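Local coordinates for binding domain (Hc) of Paraclostridial Mosquitocidal Protein 1 (Paraclostridium bifermentans, PDB 6HOX) that serves as the receptor-binding part of a botulinum-like neurotoxin that targets Anopheles mosquitoes, recognising host nerve cells so that the toxin's light chain can be delivered, at residues K380-I385 with K432-F437. Residues are numbered along the deposited sequence; the frame is centred on the assembly and turned at random.
Sequences KYYCQI and KTNWYF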
ATOM      1  N   LYS A 380      -5.833   3.618  -6.484  1.00 24.84           N
ATOM      2  CA  LYS A 380      -6.107   4.246  -5.170  1.00 25.95           C
ATOM      3  C   LYS A 380      -6.491   3.175  -4.138  1.00 24.50           C
ATOM      4  O   LYS A 380      -7.157   2.190  -4.450  1.00 25.11           O
ATOM      5  CB  LYS A 380      -7.171   5.330  -5.348  1.00 28.16           C
ATOM      6  CG  LYS A 380      -6.766   6.415  -6.331  1.00 30.47           C
ATOM      7  CD  LYS A 380      -5.398   6.970  -6.012  1.00 35.00           C
ATOM      8  CE  LYS A 380      -5.107   8.332  -6.619  1.00 41.06           C
ATOM      9  NZ  LYS A 380      -5.543   8.376  -8.032  1.00 47.66           N
ATOM     10  N   TYR A 381      -6.009   3.349  -2.903  1.00 22.83           N
ATOM     11  CA  TYR A 381      -6.239   2.379  -1.841  1.00 23.23           C
ATOM     12  C   TYR A 381      -7.430   2.799  -0.976  1.00 23.42           C
ATOM     13  O   TYR A 381      -7.606   2.269   0.105  1.00 25.62           O
ATOM     14  CB  TYR A 381      -4.997   2.225  -0.963  1.00 22.88           C
ATOM     15  CG  TYR A 381      -3.827   1.558  -1.639  1.00 23.87           C
ATOM     16  CD1 TYR A 381      -3.916   1.032  -2.924  1.00 24.16           C
ATOM     17  CD2 TYR A 381      -2.608   1.461  -0.997  1.00 23.80           C
ATOM     18  CE1 TYR A 381      -2.823   0.461  -3.563  1.00 23.11           C
ATOM     19  CE2 TYR A 381      -1.512   0.879  -1.619  1.00 22.49           C
ATOM     20  CZ  TYR A 381      -1.620   0.365  -2.899  1.00 22.10           C
ATOM     21  OH  TYR A 381      -0.544  -0.225  -3.515  1.00 22.35           O
ATOM     22  N   TYR A 382      -8.203   3.776  -1.456  1.00 24.63           N
ATOM     23  CA  TYR A 382      -9.451   4.208  -0.842  1.00 24.75           C
ATOM     24  C   TYR A 382     -10.563   4.044  -1.878  1.00 25.09           C
ATOM     25  O   TYR A 382     -10.286   3.789  -3.050  1.00 26.95           O
ATOM     26  CB  TYR A 382      -9.336   5.659  -0.380  1.00 24.61           C
ATOM     27  CG  TYR A 382      -8.811   6.613  -1.425  1.00 27.68           C
ATOM     28  CD1 TYR A 382      -9.631   7.126  -2.421  1.00 29.00           C
ATOM     29  CD2 TYR A 382      -7.478   6.999  -1.429  1.00 30.15           C
ATOM     30  CE1 TYR A 382      -9.142   8.000  -3.385  1.00 29.42           C
ATOM     31  CE2 TYR A 382      -6.978   7.880  -2.376  1.00 28.55           C
ATOM     32  CZ  TYR A 382      -7.805   8.375  -3.363  1.00 30.17           C
ATOM     33  OH  TYR A 382      -7.293   9.238  -4.295  1.00 31.53           O
ATOM     34  N   CYS A 383     -11.821   4.177  -1.439  1.00 25.24           N
ATOM     35  CA  CYS A 383     -12.934   4.240  -2.365  1.00 24.04           C
ATOM     36  C   CYS A 383     -13.884   5.369  -1.958  1.00 21.73           C
ATOM     37  O   CYS A 383     -13.695   6.011  -0.940  1.00 21.38           O
ATOM     38  CB  CYS A 383     -13.658   2.900  -2.413  1.00 24.56           C
ATOM     39  SG  CYS A 383     -14.536   2.503  -0.886  1.00 28.18           S
ATOM     40  N   GLN A 384     -14.922   5.569  -2.764  1.00 22.92           N
ATOM     41  CA  GLN A 384     -16.029   6.423  -2.388  1.00 21.99           C
ATOM     42  C   GLN A 384     -17.268   5.538  -2.243  1.00 24.16           C
ATOM     43  O   GLN A 384     -17.285   4.393  -2.709  1.00 24.33           O
ATOM     44  CB  GLN A 384     -16.224   7.546  -3.398  1.00 22.58           C
ATOM     45  CG  GLN A 384     -14.954   8.337  -3.681  1.00 22.84           C
ATOM     46  CD  GLN A 384     -14.086   7.625  -4.686  1.00 24.30           C
ATOM     47  OE1 GLN A 384     -14.592   7.035  -5.639  1.00 25.62           O
ATOM     48  NE2 GLN A 384     -12.772   7.678  -4.488  1.00 24.91           N
ATOM     49  N   ILE A 385     -18.291   6.075  -1.573  1.00 25.02           N
ATOM     50  CA  ILE A 385     -19.499   5.332  -1.300  1.00 24.34           C
ATOM     51  C   ILE A 385     -20.693   6.189  -1.711  1.00 23.94           C
ATOM     52  O   ILE A 385     -20.874   7.288  -1.189  1.00 23.02           O
ATOM     53  CB  ILE A 385     -19.576   4.887   0.173  1.00 25.96           C
ATOM     54  CG1 ILE A 385     -18.402   3.973   0.546  1.00 24.89           C
ATOM     55  CG2 ILE A 385     -20.923   4.229   0.456  1.00 25.23           C
ATOM     56  CD1 ILE A 385     -18.435   3.471   1.975  1.00 24.50           C
ATOM     57  N   LYS A 432     -12.685  14.370   2.066  1.00 29.06           N
ATOM     58  CA  LYS A 432     -13.805  13.996   2.947  1.00 29.90           C
ATOM     59  C   LYS A 432     -14.709  12.904   2.350  1.00 28.91           C
ATOM     60  O   LYS A 432     -15.553  12.341   3.090  1.00 29.64           O
ATOM     61  CB  LYS A 432     -14.746  15.177   3.211  1.00 32.99           C
ATOM     62  CG  LYS A 432     -14.155  16.354   3.960  1.00 36.79           C
ATOM     63  CD  LYS A 432     -15.197  17.243   4.591  1.00 41.89           C
ATOM     64  CE  LYS A 432     -16.021  18.035   3.602  1.00 47.16           C
ATOM     65  NZ  LYS A 432     -17.368  18.333   4.160  1.00 53.50           N
ATOM     66  N   THR A 433     -14.594  12.642   1.045  1.00 25.68           N
ATOM     67  CA  THR A 433     -15.432  11.651   0.345  1.00 26.76           C
ATOM     68  C   THR A 433     -14.671  10.345   0.058  1.00 23.92           C
ATOM     69  O   THR A 433     -15.234   9.423  -0.525  1.00 25.26           O
ATOM     70  CB  THR A 433     -16.029  12.226  -0.946  1.00 28.62           C
ATOM     71  OG1 THR A 433     -14.979  12.617  -1.834  1.00 32.38           O
ATOM     72  CG2 THR A 433     -16.930  13.414  -0.680  1.00 28.80           C
ATOM     73  N   ASN A 434     -13.431  10.241   0.537  1.00 23.53           N
ATOM     74  CA  ASN A 434     -12.609   9.043   0.348  1.00 23.14           C
ATOM     75  C   ASN A 434     -12.582   8.254   1.651  1.00 22.37           C
ATOM     76  O   ASN A 434     -12.334   8.817   2.704  1.00 24.11           O
ATOM     77  CB  ASN A 434     -11.185   9.389  -0.075  1.00 22.95           C
ATOM     78  CG  ASN A 434     -11.100   9.953  -1.475  1.00 23.04           C
ATOM     79  OD1 ASN A 434     -11.854   9.556  -2.357  1.00 24.00           O
ATOM     80  ND2 ASN A 434     -10.138  10.831  -1.700  1.00 22.75           N
ATOM     81  N   TRP A 435     -12.846   6.949   1.539  1.00 23.29           N
ATOM     82  CA  TRP A 435     -12.978   6.043   2.644  1.00 22.39           C
ATOM     83  C   TRP A 435     -11.979   4.894   2.495  1.00 22.56           C
ATOM     84  O   TRP A 435     -11.791   4.381   1.390  1.00 22.20           O
ATOM     85  CB  TRP A 435     -14.413   5.519   2.698  1.00 22.37           C
ATOM     86  CG  TRP A 435     -15.389   6.587   3.089  1.00 23.11           C
ATOM     87  CD1 TRP A 435     -16.129   7.366   2.254  1.00 23.50           C
ATOM     88  CD2 TRP A 435     -15.679   7.039   4.423  1.00 23.62           C
ATOM     89  NE1 TRP A 435     -16.890   8.244   2.977  1.00 23.51           N
ATOM     90  CE2 TRP A 435     -16.631   8.076   4.309  1.00 24.30           C
ATOM     91  CE3 TRP A 435     -15.231   6.671   5.702  1.00 24.79           C
ATOM     92  CZ2 TRP A 435     -17.155   8.735   5.422  1.00 25.26           C
ATOM     93  CZ3 TRP A 435     -15.755   7.319   6.802  1.00 25.66           C
ATOM     94  CH2 TRP A 435     -16.697   8.344   6.662  1.00 25.00           C
ATOM     95  N   TYR A 436     -11.370   4.515   3.625  1.00 23.07           N
ATOM     96  CA  TYR A 436     -10.473   3.387   3.724  1.00 22.60           C
ATOM     97  C   TYR A 436     -11.071   2.303   4.621  1.00 22.64           C
ATOM     98  O   TYR A 436     -11.750   2.591   5.632  1.00 24.31           O
ATOM     99  CB  TYR A 436      -9.130   3.771   4.352  1.00 22.51           C
ATOM    100  CG  TYR A 436      -8.257   4.721   3.584  1.00 23.29           C
ATOM    101  CD1 TYR A 436      -7.444   4.298   2.542  1.00 22.12           C
ATOM    102  CD2 TYR A 436      -8.152   6.042   3.982  1.00 24.67           C
ATOM    103  CE1 TYR A 436      -6.576   5.166   1.895  1.00 22.51           C
ATOM    104  CE2 TYR A 436      -7.326   6.930   3.314  1.00 24.21           C
ATOM    105  CZ  TYR A 436      -6.525   6.493   2.275  1.00 24.44           C
ATOM    106  OH  TYR A 436      -5.710   7.398   1.645  1.00 23.39           O
ATOM    107  N   PHE A 437     -10.729   1.052   4.297  1.00 23.78           N
ATOM    108  CA  PHE A 437     -10.972  -0.081   5.160  1.00 23.30           C
ATOM    109  C   PHE A 437      -9.625  -0.699   5.567  1.00 25.96           C
ATOM    110  O   PHE A 437      -8.821  -1.039   4.706  1.00 24.26           O
ATOM    111  CB  PHE A 437     -11.889  -1.070   4.442  1.00 25.07           C
ATOM    112  CG  PHE A 437     -13.263  -0.530   4.168  1.00 25.02           C
ATOM    113  CD1 PHE A 437     -14.242  -0.560   5.146  1.00 24.76           C
ATOM    114  CD2 PHE A 437     -13.562   0.065   2.947  1.00 26.59           C
ATOM    115  CE1 PHE A 437     -15.503  -0.030   4.893  1.00 26.21           C
ATOM    116  CE2 PHE A 437     -14.827   0.576   2.691  1.00 25.79           C
ATOM    117  CZ  PHE A 437     -15.801   0.513   3.660  1.00 25.98           C
TER
HETATM  118  O   HOH W   1      -9.560   1.125   1.631  1.00 23.61           O
HETATM  119  O   HOH W   2     -17.856   8.771  -0.636  1.00 21.54           O
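C383 and W435 form a single antiparallel hydrogen-bonded pair: C383 N reaches W435 O and W435 N reaches C383 O, each at 2.8 Å and nearly straight. Beyond this bridge the chains diverge, and water takes over at both ends, water 1 joining Y381 O to F437 N and water 2 joining I385 N to T433 O. The Y382 ring meets N434 with a face and Y436 with an edge. The latter pair is offset edge-to-face, planes at 88°, and Y382 CB adds a CH-pi contact over the Y436 face, 3.9 Å from the centroid. With Y382 CG between the backbone N and carbonyl carbon (chi1 50°), the ring swings under the N434 amide, which lies obliquely over it, OD1 3.3 Å from Y382 CE1. N434 OD1 also accepts Q384 NE2 at 3.0 Å; Q374 OE1 and L375 N complete the bonds fixing the Q384 amide. Q268 OE1 accepts from N434 ND2, and Q268 NE2 hydrogen-bonds to Y436 OH. C383 SG meets the F437 ring edge, 4.1 Å from CE2. In the beta-trefoil C-terminal subdomain, the bridge ties the region of strand 384-388, paired with 369-373 and 394-398, to strand 435-438, paired with 263-267, whose M265 touches I385, W435 and F437.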